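PDB 5BN3: V-type ATP synthase alpha chain from Nanoarchaeum equitans Kin4-M, which is a nucleotide-binding A subunit of the V-type (rotary ATPase) family, with a P-loop fold and ADP bound. Local coordinates for residues Leu194-Pro199 against Thr424-Phe429; Arg445-Ala450 against Ile512-Tyr517; Asn473-Leu478 against Pro528-Glu533. One frame throughout, in Å; residues are numbered along the deposited sequence.

Overall arrangement
The three contacts follow one another outward from the nucleotide-binding part of the chain into its helical C-terminal domain. Interaction 1 sits where strand 423-424 gives way to helix 427-437; the side chain of its Tyr-196 is about 9 Å from a bound magnesium ion. Interaction 2, with its centre about 23 Å away, is joined to it directly, since Arg-445 makes a cation-pi contact with Trp-427. Interaction 3 lies about 15 Å beyond interaction 2, centre to centre, and touches it through Tyr-517 on Ile-476 and Tyr-477. Interactions 1 and 3 do not meet. Helix 472-489 leads toward Gln-491 to Phe-494, which line the ADP pocket with the P-loop residues.

Interaction 1: Leu194-Pro199 against Thr424-Phe429; sequences LDYNYP and TKQWEF
Tyr-196 drives the edge of its ring against the face of Phe-429, a T-shaped stack that ties the loop after strand 192-193 to the first turn of helix 427-437, where the nucleotide-binding part of this P-loop subunit passes into the C-terminal helices. The ring centroids are 5.3 Å apart and the planes stand at 70°. CD2 of Tyr-196 makes the touch, 3.6 Å from Phe-429 CD2 and above the rim of that ring rather than its middle. The opposite face of Phe-429 is filled from its own segment, where CG of Glu-428 lies over the ring centre, so the phenyl group is held between a tyrosine edge and an aliphatic chain. Closer to the backbones, the two CB atoms of Tyr-196 and Phe-429 approach to 3.6 Å.

The outer half of the tyrosine meets Gln-426. With CG set opposite its own carbonyl carbon (chi1 -63°) and the chain extended beyond, Gln-426 places OE1 over the rim of one phenol face, 4.1 Å above the plane, while NE2 passes outside the ring beside CE2 and the hydroxyl; the amide is tilted 37° to the ring. OE1 accepts a hydrogen bond from the backbone N of Ala-214, which should fix the amide's orientation. Glutamine suits the place because its oxygen can serve that backbone while the flat amide lies along the phenol rim. Its own backbone N donates to Thr-424 OG1 in an ST turn. Nearby, Lys-425 forms a salt bridge with Glu-141 of the neighbouring NEQ263 subunit. Gln-426 NE2 comes within 3.3 Å of Tyr-196 OH, yet the angle is too poor for a hydrogen bond.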
loop_
_atom_site.group_PDB
_atom_site.type_symbol
_atom_site.label_atom_id
_atom_site.label_comp_id
_atom_site.label_asym_id
_atom_site.label_seq_id
_atom_site.Cartn_x
_atom_site.Cartn_y
_atom_site.Cartn_z
ATOM N N LEU A 194 10.743 40.520 -14.468
ATOM C CA LEU A 194 11.332 40.659 -15.794
ATOM C C LEU A 194 11.417 39.301 -16.479
ATOM O O LEU A 194 11.345 38.261 -15.822
ATOM C CB LEU A 194 12.728 41.283 -15.707
ATOM C CG LEU A 194 12.841 42.711 -15.168
ATOM C CD1 LEU A 194 14.289 43.188 -15.185
ATOM C CD2 LEU A 194 11.961 43.649 -15.969
ATOM N N ASP A 195 11.562 39.313 -17.800
ATOM C CA ASP A 195 11.746 38.078 -18.547
ATOM C C ASP A 195 13.121 37.501 -18.261
ATOM O O ASP A 195 14.049 38.233 -17.907
ATOM C CB ASP A 195 11.602 38.331 -20.048
ATOM C CG ASP A 195 10.191 38.718 -20.441
ATOM O OD1 ASP A 195 9.253 38.409 -19.676
ATOM O OD2 ASP A 195 10.021 39.325 -21.521
ATOM N N TYR A 196 13.250 36.187 -18.408
ATOM C CA TYR A 196 14.560 35.561 -18.350
ATOM C C TYR A 196 15.410 36.124 -19.479
ATOM O O TYR A 196 14.884 36.609 -20.482
ATOM C CB TYR A 196 14.441 34.044 -18.446
ATOM C CG TYR A 196 13.799 33.433 -17.226
ATOM C CD1 TYR A 196 14.149 33.860 -15.953
ATOM C CD2 TYR A 196 12.834 32.445 -17.345
ATOM C CE1 TYR A 196 13.565 33.309 -14.831
ATOM C CE2 TYR A 196 12.243 31.890 -16.227
ATOM C CZ TYR A 196 12.614 32.328 -14.973
ATOM O OH TYR A 196 12.035 31.784 -13.852
ATOM N N ASN A 197 16.721 36.056 -19.312
ATOM C CA ASN A 197 17.625 36.873 -20.096
ATOM C C ASN A 197 18.911 36.128 -20.395
ATOM O O ASN A 197 19.455 36.190 -21.499
ATOM C CB ASN A 197 17.943 38.122 -19.272
ATOM C CG ASN A 197 18.823 39.104 -20.003
ATOM O OD1 ASN A 197 18.872 39.119 -21.232
ATOM N ND2 ASN A 197 19.518 39.945 -19.247
ATOM N N TYR A 198 19.373 35.397 -19.390
ATOM C CA TYR A 198 20.750 34.950 -19.332
ATOM C C TYR A 198 20.817 33.651 -18.541
ATOM O O TYR A 198 20.148 33.513 -17.516
ATOM C CB TYR A 198 21.553 36.032 -18.619
ATOM C CG TYR A 198 23.030 36.041 -18.901
ATOM C CD1 TYR A 198 23.545 36.754 -19.974
ATOM C CD2 TYR A 198 23.914 35.366 -18.075
ATOM C CE1 TYR A 198 24.901 36.779 -20.226
ATOM C CE2 TYR A 198 25.270 35.384 -18.318
ATOM C CZ TYR A 198 25.758 36.092 -19.394
ATOM O OH TYR A 198 27.112 36.109 -19.634
ATOM N N PRO A 199 21.626 32.692 -19.011
ATOM C CA PRO A 199 21.705 31.399 -18.325
ATOM C C PRO A 199 22.372 31.509 -16.958
ATOM O O PRO A 199 23.204 32.394 -16.750
ATOM C CB PRO A 199 22.574 30.556 -19.265
ATOM C CG PRO A 199 23.388 31.554 -20.024
ATOM C CD PRO A 199 22.493 32.747 -20.202
ATOM N N THR A 424 14.816 20.671 -18.101
ATOM C CA THR A 424 14.706 22.100 -17.843
ATOM C C THR A 424 13.593 22.665 -18.712
ATOM O O THR A 424 13.436 22.263 -19.865
ATOM C CB THR A 424 16.033 22.857 -18.090
ATOM O OG1 THR A 424 15.839 24.258 -17.850
ATOM C CG2 THR A 424 16.526 22.653 -19.522
ATOM N N LYS A 425 12.800 23.570 -18.148
ATOM C CA LYS A 425 11.734 24.213 -18.903
ATOM C C LYS A 425 12.186 25.586 -19.383
ATOM O O LYS A 425 11.388 26.363 -19.902
ATOM C CB LYS A 425 10.470 24.347 -18.046
ATOM C CG LYS A 425 9.859 23.028 -17.593
ATOM C CD LYS A 425 8.615 23.262 -16.743
ATOM C CE LYS A 425 7.536 24.006 -17.516
ATOM N NZ LYS A 425 6.977 23.203 -18.642
ATOM N N GLN A 426 13.472 25.874 -19.212
ATOM C CA GLN A 426 13.994 27.209 -19.482
ATOM C C GLN A 426 15.062 27.253 -20.573
ATOM O O GLN A 426 15.752 28.255 -20.724
ATOM C CB GLN A 426 14.510 27.843 -18.180
ATOM C CG GLN A 426 13.407 28.060 -17.143
ATOM C CD GLN A 426 13.911 28.617 -15.824
ATOM O OE1 GLN A 426 15.095 28.917 -15.669
ATOM N NE2 GLN A 426 13.004 28.758 -14.861
ATOM N N TRP A 427 15.188 26.178 -21.343
ATOM C CA TRP A 427 16.148 26.160 -22.444
ATOM C C TRP A 427 15.844 27.227 -23.496
ATOM O O TRP A 427 16.761 27.781 -24.102
ATOM C CB TRP A 427 16.206 24.782 -23.107
ATOM C CG TRP A 427 17.077 24.758 -24.333
ATOM C CD1 TRP A 427 16.671 24.631 -25.632
ATOM C CD2 TRP A 427 18.504 24.886 -24.372
ATOM N NE1 TRP A 427 17.759 24.659 -26.473
ATOM C CE2 TRP A 427 18.895 24.816 -25.724
ATOM C CE3 TRP A 427 19.488 25.047 -23.393
ATOM C CZ2 TRP A 427 20.231 24.904 -26.119
ATOM C CZ3 TRP A 427 20.809 25.132 -23.786
ATOM C CH2 TRP A 427 21.171 25.062 -25.136
ATOM N N GLU A 428 14.563 27.517 -23.708
ATOM C CA GLU A 428 14.164 28.498 -24.719
ATOM C C GLU A 428 14.641 29.915 -24.395
ATOM O O GLU A 428 14.758 30.755 -25.288
ATOM C CB GLU A 428 12.643 28.483 -24.930
ATOM C CG GLU A 428 11.819 28.867 -23.709
ATOM C CD GLU A 428 10.328 28.908 -23.999
ATOM O OE1 GLU A 428 9.879 29.855 -24.681
ATOM O OE2 GLU A 428 9.605 27.994 -23.548
ATOM N N PHE A 429 14.925 30.172 -23.122
ATOM C CA PHE A 429 15.342 31.502 -22.686
ATOM C C PHE A 429 16.861 31.675 -22.666
ATOM O O PHE A 429 17.360 32.800 -22.591
ATOM C CB PHE A 429 14.777 31.813 -21.295
ATOM C CG PHE A 429 13.278 31.717 -21.205
ATOM C CD1 PHE A 429 12.468 32.670 -21.806
ATOM C CD2 PHE A 429 12.678 30.687 -20.496
ATOM C CE1 PHE A 429 11.088 32.586 -21.715
ATOM C CE2 PHE A 429 11.299 30.599 -20.401
ATOM C CZ PHE A 429 10.504 31.550 -21.012
#

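Interaction 2: Arg445-Ala450 against Ile512-Tyr517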
loop_
_atom_site.group_PDB
_atom_site.type_symbol
_atom_site.label_atom_id
_atom_site.label_comp_id
_atom_site.label_asym_id
_atom_site.label_seq_id
_atom_site.Cartn_x
_atom_site.Cartn_y
_atom_site.Cartn_z
ATOM N N ARG A 445 24.412 19.517 -28.490
ATOM C CA ARG A 445 23.579 19.189 -27.337
ATOM C C ARG A 445 22.512 18.171 -27.726
ATOM O O ARG A 445 22.331 17.165 -27.043
ATOM C CB ARG A 445 22.928 20.456 -26.771
ATOM C CG ARG A 445 22.043 20.226 -25.551
ATOM C CD ARG A 445 21.532 21.549 -24.996
ATOM N NE ARG A 445 20.597 21.372 -23.887
ATOM C CZ ARG A 445 19.276 21.339 -24.026
ATOM N NH1 ARG A 445 18.731 21.468 -25.227
ATOM N NH2 ARG A 445 18.497 21.175 -22.965
ATOM N N GLU A 446 21.818 18.437 -28.831
ATOM C CA GLU A 446 20.816 17.513 -29.360
ATOM C C GLU A 446 21.440 16.161 -29.674
ATOM O O GLU A 446 20.829 15.112 -29.471
ATOM C CB GLU A 446 20.185 18.081 -30.635
ATOM C CG GLU A 446 19.189 19.204 -30.412
ATOM C CD GLU A 446 18.575 19.692 -31.712
ATOM O OE1 GLU A 446 19.176 19.450 -32.782
ATOM O OE2 GLU A 446 17.493 20.313 -31.664
ATOM N N GLU A 447 22.668 16.207 -30.176
ATOM C CA GLU A 447 23.419 15.013 -30.540
ATOM C C GLU A 447 23.762 14.180 -29.306
ATOM O O GLU A 447 23.643 12.952 -29.321
ATOM C CB GLU A 447 24.694 15.435 -31.270
ATOM C CG GLU A 447 25.468 14.318 -31.938
ATOM C CD GLU A 447 26.677 14.842 -32.689
ATOM O OE1 GLU A 447 27.796 14.786 -32.134
ATOM O OE2 GLU A 447 26.511 15.319 -33.834
ATOM N N PHE A 448 24.191 14.851 -28.241
ATOM C CA PHE A 448 24.499 14.176 -26.984
ATOM C C PHE A 448 23.261 13.480 -26.423
ATOM O O PHE A 448 23.325 12.325 -26.005
ATOM C CB PHE A 448 25.061 15.166 -25.955
ATOM C CG PHE A 448 26.536 15.444 -26.111
ATOM C CD1 PHE A 448 27.211 15.100 -27.274
ATOM C CD2 PHE A 448 27.248 16.037 -25.079
ATOM C CE1 PHE A 448 28.569 15.353 -27.407
ATOM C CE2 PHE A 448 28.607 16.291 -25.207
ATOM C CZ PHE A 448 29.266 15.949 -26.373
ATOM N N PHE A 449 22.135 14.187 -26.421
ATOM C CA PHE A 449 20.879 13.617 -25.947
ATOM C C PHE A 449 20.458 12.419 -26.793
ATOM O O PHE A 449 19.980 11.415 -26.268
ATOM C CB PHE A 449 19.774 14.676 -25.957
ATOM C CG PHE A 449 19.737 15.532 -24.720
ATOM C CD1 PHE A 449 19.359 14.990 -23.499
ATOM C CD2 PHE A 449 20.053 16.881 -24.780
ATOM C CE1 PHE A 449 19.312 15.773 -22.358
ATOM C CE2 PHE A 449 20.008 17.671 -23.642
ATOM C CZ PHE A 449 19.637 17.116 -22.430
ATOM N N ALA A 450 20.640 12.530 -28.106
ATOM C CA ALA A 450 20.268 11.457 -29.025
ATOM C C ALA A 450 21.094 10.192 -28.800
ATOM O O ALA A 450 20.568 9.080 -28.859
ATOM C CB ALA A 450 20.394 11.926 -30.468
ATOM N N ILE A 512 35.425 18.586 -29.405
ATOM C CA ILE A 512 36.339 17.482 -29.692
ATOM C C ILE A 512 35.616 16.131 -29.705
ATOM O O ILE A 512 35.963 15.243 -30.487
ATOM C CB ILE A 512 37.553 17.474 -28.728
ATOM C CG1 ILE A 512 38.589 16.438 -29.167
ATOM C CG2 ILE A 512 37.115 17.219 -27.294
ATOM C CD1 ILE A 512 39.107 16.658 -30.568
ATOM N N ILE A 513 34.603 15.986 -28.855
ATOM C CA ILE A 513 33.769 14.787 -28.853
ATOM C C ILE A 513 32.972 14.708 -30.155
ATOM O O ILE A 513 32.894 13.653 -30.785
ATOM C CB ILE A 513 32.799 14.771 -27.646
ATOM C CG1 ILE A 513 33.566 14.534 -26.343
ATOM C CG2 ILE A 513 31.749 13.689 -27.812
ATOM C CD1 ILE A 513 32.697 14.622 -25.100
ATOM N N HIS A 514 32.388 15.835 -30.552
ATOM C CA HIS A 514 31.638 15.917 -31.801
ATOM C C HIS A 514 32.537 15.648 -33.004
ATOM O O HIS A 514 32.129 14.985 -33.958
ATOM C CB HIS A 514 30.982 17.290 -31.940
ATOM C CG HIS A 514 30.364 17.532 -33.281
ATOM N ND1 HIS A 514 29.322 16.771 -33.768
ATOM C CD2 HIS A 514 30.640 18.447 -34.238
ATOM C CE1 HIS A 514 28.984 17.209 -34.966
ATOM N NE2 HIS A 514 29.768 18.226 -35.277
ATOM N N LYS A 515 33.758 16.173 -32.955
ATOM C CA LYS A 515 34.724 15.994 -34.033
ATOM C C LYS A 515 35.147 14.533 -34.151
ATOM O O LYS A 515 35.317 14.014 -35.253
ATOM C CB LYS A 515 35.946 16.891 -33.808
ATOM C CG LYS A 515 36.953 16.885 -34.950
ATOM C CD LYS A 515 38.148 17.784 -34.646
ATOM C CE LYS A 515 37.785 19.263 -34.683
ATOM N NZ LYS A 515 37.599 19.775 -36.070
ATOM N N TYR A 516 35.315 13.874 -33.009
ATOM C CA TYR A 516 35.625 12.450 -32.988
ATOM C C TYR A 516 34.464 11.657 -33.571
ATOM O O TYR A 516 34.666 10.697 -34.310
ATOM C CB TYR A 516 35.912 11.990 -31.556
ATOM C CG TYR A 516 36.199 10.509 -31.423
ATOM C CD1 TYR A 516 37.435 9.989 -31.778
ATOM C CD2 TYR A 516 35.240 9.634 -30.929
ATOM C CE1 TYR A 516 37.707 8.639 -31.655
ATOM C CE2 TYR A 516 35.504 8.281 -30.802
ATOM C CZ TYR A 516 36.739 7.791 -31.167
ATOM O OH TYR A 516 37.015 6.449 -31.045
ATOM N N TYR A 517 33.249 12.082 -33.237
ATOM C CA TYR A 517 32.024 11.403 -33.653
ATOM C C TYR A 517 31.844 11.391 -35.167
ATOM O O TYR A 517 31.581 10.341 -35.755
ATOM C CB TYR A 517 30.814 12.065 -32.990
ATOM C CG TYR A 517 29.487 11.395 -33.273
ATOM C CD1 TYR A 517 29.354 10.016 -33.219
ATOM C CD2 TYR A 517 28.361 12.147 -33.569
ATOM C CE1 TYR A 517 28.142 9.406 -33.467
ATOM C CE2 TYR A 517 27.142 11.545 -33.815
ATOM C CZ TYR A 517 27.040 10.174 -33.763
ATOM O OH TYR A 517 25.835 9.562 -34.008
#
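A His-carboxylate hydrogen bond, His-514 to Glu-447, links two crossing helices of the C-terminal helical domain, 441-458 and 503-523, whose local axes pass 11.2 Å apart at 66°. The imidazole ND1 donates to Glu-447 OE1 over 3.0 Å and almost straight, at 168°; the acceptor lies close to the ring plane and is met on the syn side of the carboxylate. A second, weak bond runs from the same ND1 to OE2. Glutamate has the reach for this gap: its extended chain leaves the helix with CG opposite the backbone N (chi1 -169°).

One turn on from His-514, Tyr-517 closes against the same carboxylate, its CD2 only 3.1 Å from Glu-447 OE1, a tight approach; the aliphatic CG of Glu-447 rests 3.7 Å from Tyr-517 CE2. Beside the polar pair the packing turns apolar. CG2 of the branched Ile-513 presses on Phe-448 CE1 at 3.6 Å, the two side chains crossing at about a right angle. Phe-448 also makes an edge-to-face pair with Phe-488, and Ile-513 touches Ile-541. Helices 441-458, 472-489, 503-523 and 537-542 thus pack side chain on side chain here, as in an alpha-helical bundle.

Interaction 3: Asn473-Leu478 against Pro528-Glu533; sequences NEKIYL and PLEEIE
The carbonyl oxygen of Leu-529, whose side chain meets Lys-475 across the contact, is gripped by two amides: Glu-533 N at 3.0 Å and, weakly, Ile-532 N. These bonds wind the short helix 529-533, which lies beside helix 472-489 at the far end of the C-terminal helical bundle, the local axes 29° from parallel and 11.5 Å apart. The amide of Leu-529 is held too, by OD2 of Asp-472, so that a residue at the start of the longer helix fastens the shorter one.

Leu-529 reaches over with one branch. Its CD2 lands 3.7 Å from Lys-475 CB and 4.1 Å from Ile-476 N, lying against the helix backbone itself; leucine suits the place because a single methyl branch can lie there while the chain stays apolar. Ile-476 contributes less here and packs on Tyr-517 and Val-520 of helix 503-523.

Charges mark the outer margin. Lysine serves both parts of this surface contact, its methylene root meeting the leucine and its extended chain carrying the ammonium out beyond it. Glu-530 bends at its second torsion (chi2 -80°), bringing its carboxylate round toward that charge, and the resulting salt bridge is a long one, Lys-475 NZ to Glu-530 OE2 at 3.8 Å.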
loop_
_atom_site.group_PDB
_atom_site.type_symbol
_atom_site.label_atom_id
_atom_site.label_comp_id
_atom_site.label_asym_id
_atom_site.label_seq_id
_atom_site.Cartn_x
_atom_site.Cartn_y
_atom_site.Cartn_z
ATOM N N ASN A 473 27.054 -0.361 -36.279
ATOM C CA ASN A 473 26.221 0.837 -36.281
ATOM C C ASN A 473 25.493 1.030 -34.951
ATOM O O ASN A 473 25.043 2.131 -34.633
ATOM C CB ASN A 473 25.218 0.788 -37.438
ATOM C CG ASN A 473 25.895 0.763 -38.797
ATOM O OD1 ASN A 473 26.172 1.808 -39.385
ATOM N ND2 ASN A 473 26.161 -0.436 -39.304
ATOM N N GLU A 474 25.383 -0.049 -34.181
ATOM C CA GLU A 474 24.797 -0.000 -32.845
ATOM C C GLU A 474 25.880 0.182 -31.783
ATOM O O GLU A 474 25.724 0.985 -30.863
ATOM C CB GLU A 474 23.988 -1.273 -32.567
ATOM C CG GLU A 474 22.676 -1.365 -33.336
ATOM C CD GLU A 474 22.124 -2.780 -33.398
ATOM O OE1 GLU A 474 22.853 -3.723 -33.019
ATOM O OE2 GLU A 474 20.964 -2.949 -33.829
ATOM N N LYS A 475 26.975 -0.561 -31.922
ATOM C CA LYS A 475 28.095 -0.483 -30.983
ATOM C C LYS A 475 28.684 0.920 -30.865
ATOM O O LYS A 475 29.208 1.288 -29.813
ATOM C CB LYS A 475 29.203 -1.465 -31.378
ATOM C CG LYS A 475 28.926 -2.917 -31.020
ATOM C CD LYS A 475 30.144 -3.780 -31.319
ATOM C CE LYS A 475 29.869 -5.255 -31.074
ATOM N NZ LYS A 475 31.044 -6.097 -31.437
ATOM N N ILE A 476 28.602 1.698 -31.940
ATOM C CA ILE A 476 29.141 3.055 -31.946
ATOM C C ILE A 476 28.421 3.953 -30.936
ATOM O O ILE A 476 28.997 4.916 -30.433
ATOM C CB ILE A 476 29.102 3.691 -33.367
ATOM C CG1 ILE A 476 29.926 4.985 -33.406
ATOM C CG2 ILE A 476 27.669 3.930 -33.823
ATOM C CD1 ILE A 476 29.645 5.874 -34.607
ATOM N N TYR A 477 27.170 3.626 -30.629
ATOM C CA TYR A 477 26.407 4.398 -29.653
ATOM C C TYR A 477 26.853 4.086 -28.226
ATOM O O TYR A 477 26.844 4.958 -27.357
ATOM C CB TYR A 477 24.902 4.163 -29.831
ATOM C CG TYR A 477 24.346 4.811 -31.076
ATOM C CD1 TYR A 477 24.196 6.188 -31.152
ATOM C CD2 TYR A 477 23.976 4.051 -32.177
ATOM C CE1 TYR A 477 23.693 6.792 -32.286
ATOM C CE2 TYR A 477 23.470 4.648 -33.319
ATOM C CZ TYR A 477 23.332 6.020 -33.366
ATOM O OH TYR A 477 22.830 6.627 -34.494
ATOM N N LEU A 478 27.249 2.838 -27.994
ATOM C CA LEU A 478 27.805 2.440 -26.708
ATOM C C LEU A 478 29.189 3.061 -26.540
ATOM O O LEU A 478 29.604 3.398 -25.432
ATOM C CB LEU A 478 27.898 0.915 -26.618
ATOM C CG LEU A 478 26.639 0.140 -27.014
ATOM C CD1 LEU A 478 26.836 -1.362 -26.856
ATOM C CD2 LEU A 478 25.447 0.611 -26.202
ATOM N N PRO A 528 36.485 -1.714 -39.432
ATOM C CA PRO A 528 35.656 -2.092 -38.282
ATOM C C PRO A 528 35.879 -1.166 -37.090
ATOM O O PRO A 528 36.834 -0.390 -37.089
ATOM C CB PRO A 528 36.150 -3.502 -37.952
ATOM C CG PRO A 528 37.571 -3.508 -38.402
ATOM C CD PRO A 528 37.604 -2.651 -39.641
ATOM N N LEU A 529 35.003 -1.255 -36.093
ATOM C CA LEU A 529 35.117 -0.438 -34.889
ATOM C C LEU A 529 36.257 -0.937 -34.006
ATOM O O LEU A 529 36.884 -0.157 -33.287
ATOM C CB LEU A 529 33.800 -0.453 -34.106
ATOM C CG LEU A 529 33.677 0.513 -32.924
ATOM C CD1 LEU A 529 33.648 1.948 -33.415
ATOM C CD2 LEU A 529 32.441 0.209 -32.091
ATOM N N GLU A 530 36.513 -2.243 -34.071
ATOM C CA GLU A 530 37.574 -2.883 -33.300
ATOM C C GLU A 530 38.924 -2.222 -33.560
ATOM O O GLU A 530 39.717 -2.018 -32.640
ATOM C CB GLU A 530 37.654 -4.371 -33.661
ATOM C CG GLU A 530 36.332 -5.125 -33.563
ATOM C CD GLU A 530 35.979 -5.506 -32.139
ATOM O OE1 GLU A 530 36.885 -5.502 -31.282
ATOM O OE2 GLU A 530 34.795 -5.810 -31.877
ATOM N N GLU A 531 39.170 -1.884 -34.822
ATOM C CA GLU A 531 40.434 -1.283 -35.239
ATOM C C GLU A 531 40.510 0.210 -34.917
ATOM O O GLU A 531 41.597 0.756 -34.733
ATOM C CB GLU A 531 40.662 -1.519 -36.724
ATOM N N ILE A 532 39.354 0.867 -34.861
ATOM C CA ILE A 532 39.290 2.288 -34.526
ATOM C C ILE A 532 39.612 2.521 -33.050
ATOM O O ILE A 532 40.412 3.392 -32.707
ATOM C CB ILE A 532 37.899 2.885 -34.848
ATOM C CG1 ILE A 532 37.650 2.885 -36.359
ATOM C CG2 ILE A 532 37.782 4.296 -34.303
ATOM C CD1 ILE A 532 36.300 3.461 -36.762
ATOM N N GLU A 533 38.989 1.727 -32.184
ATOM C CA GLU A 533 39.182 1.843 -30.743
ATOM C C GLU A 533 40.626 1.563 -30.326
ATOM O O GLU A 533 41.079 2.026 -29.280
ATOM C CB GLU A 533 38.230 0.908 -30.014
#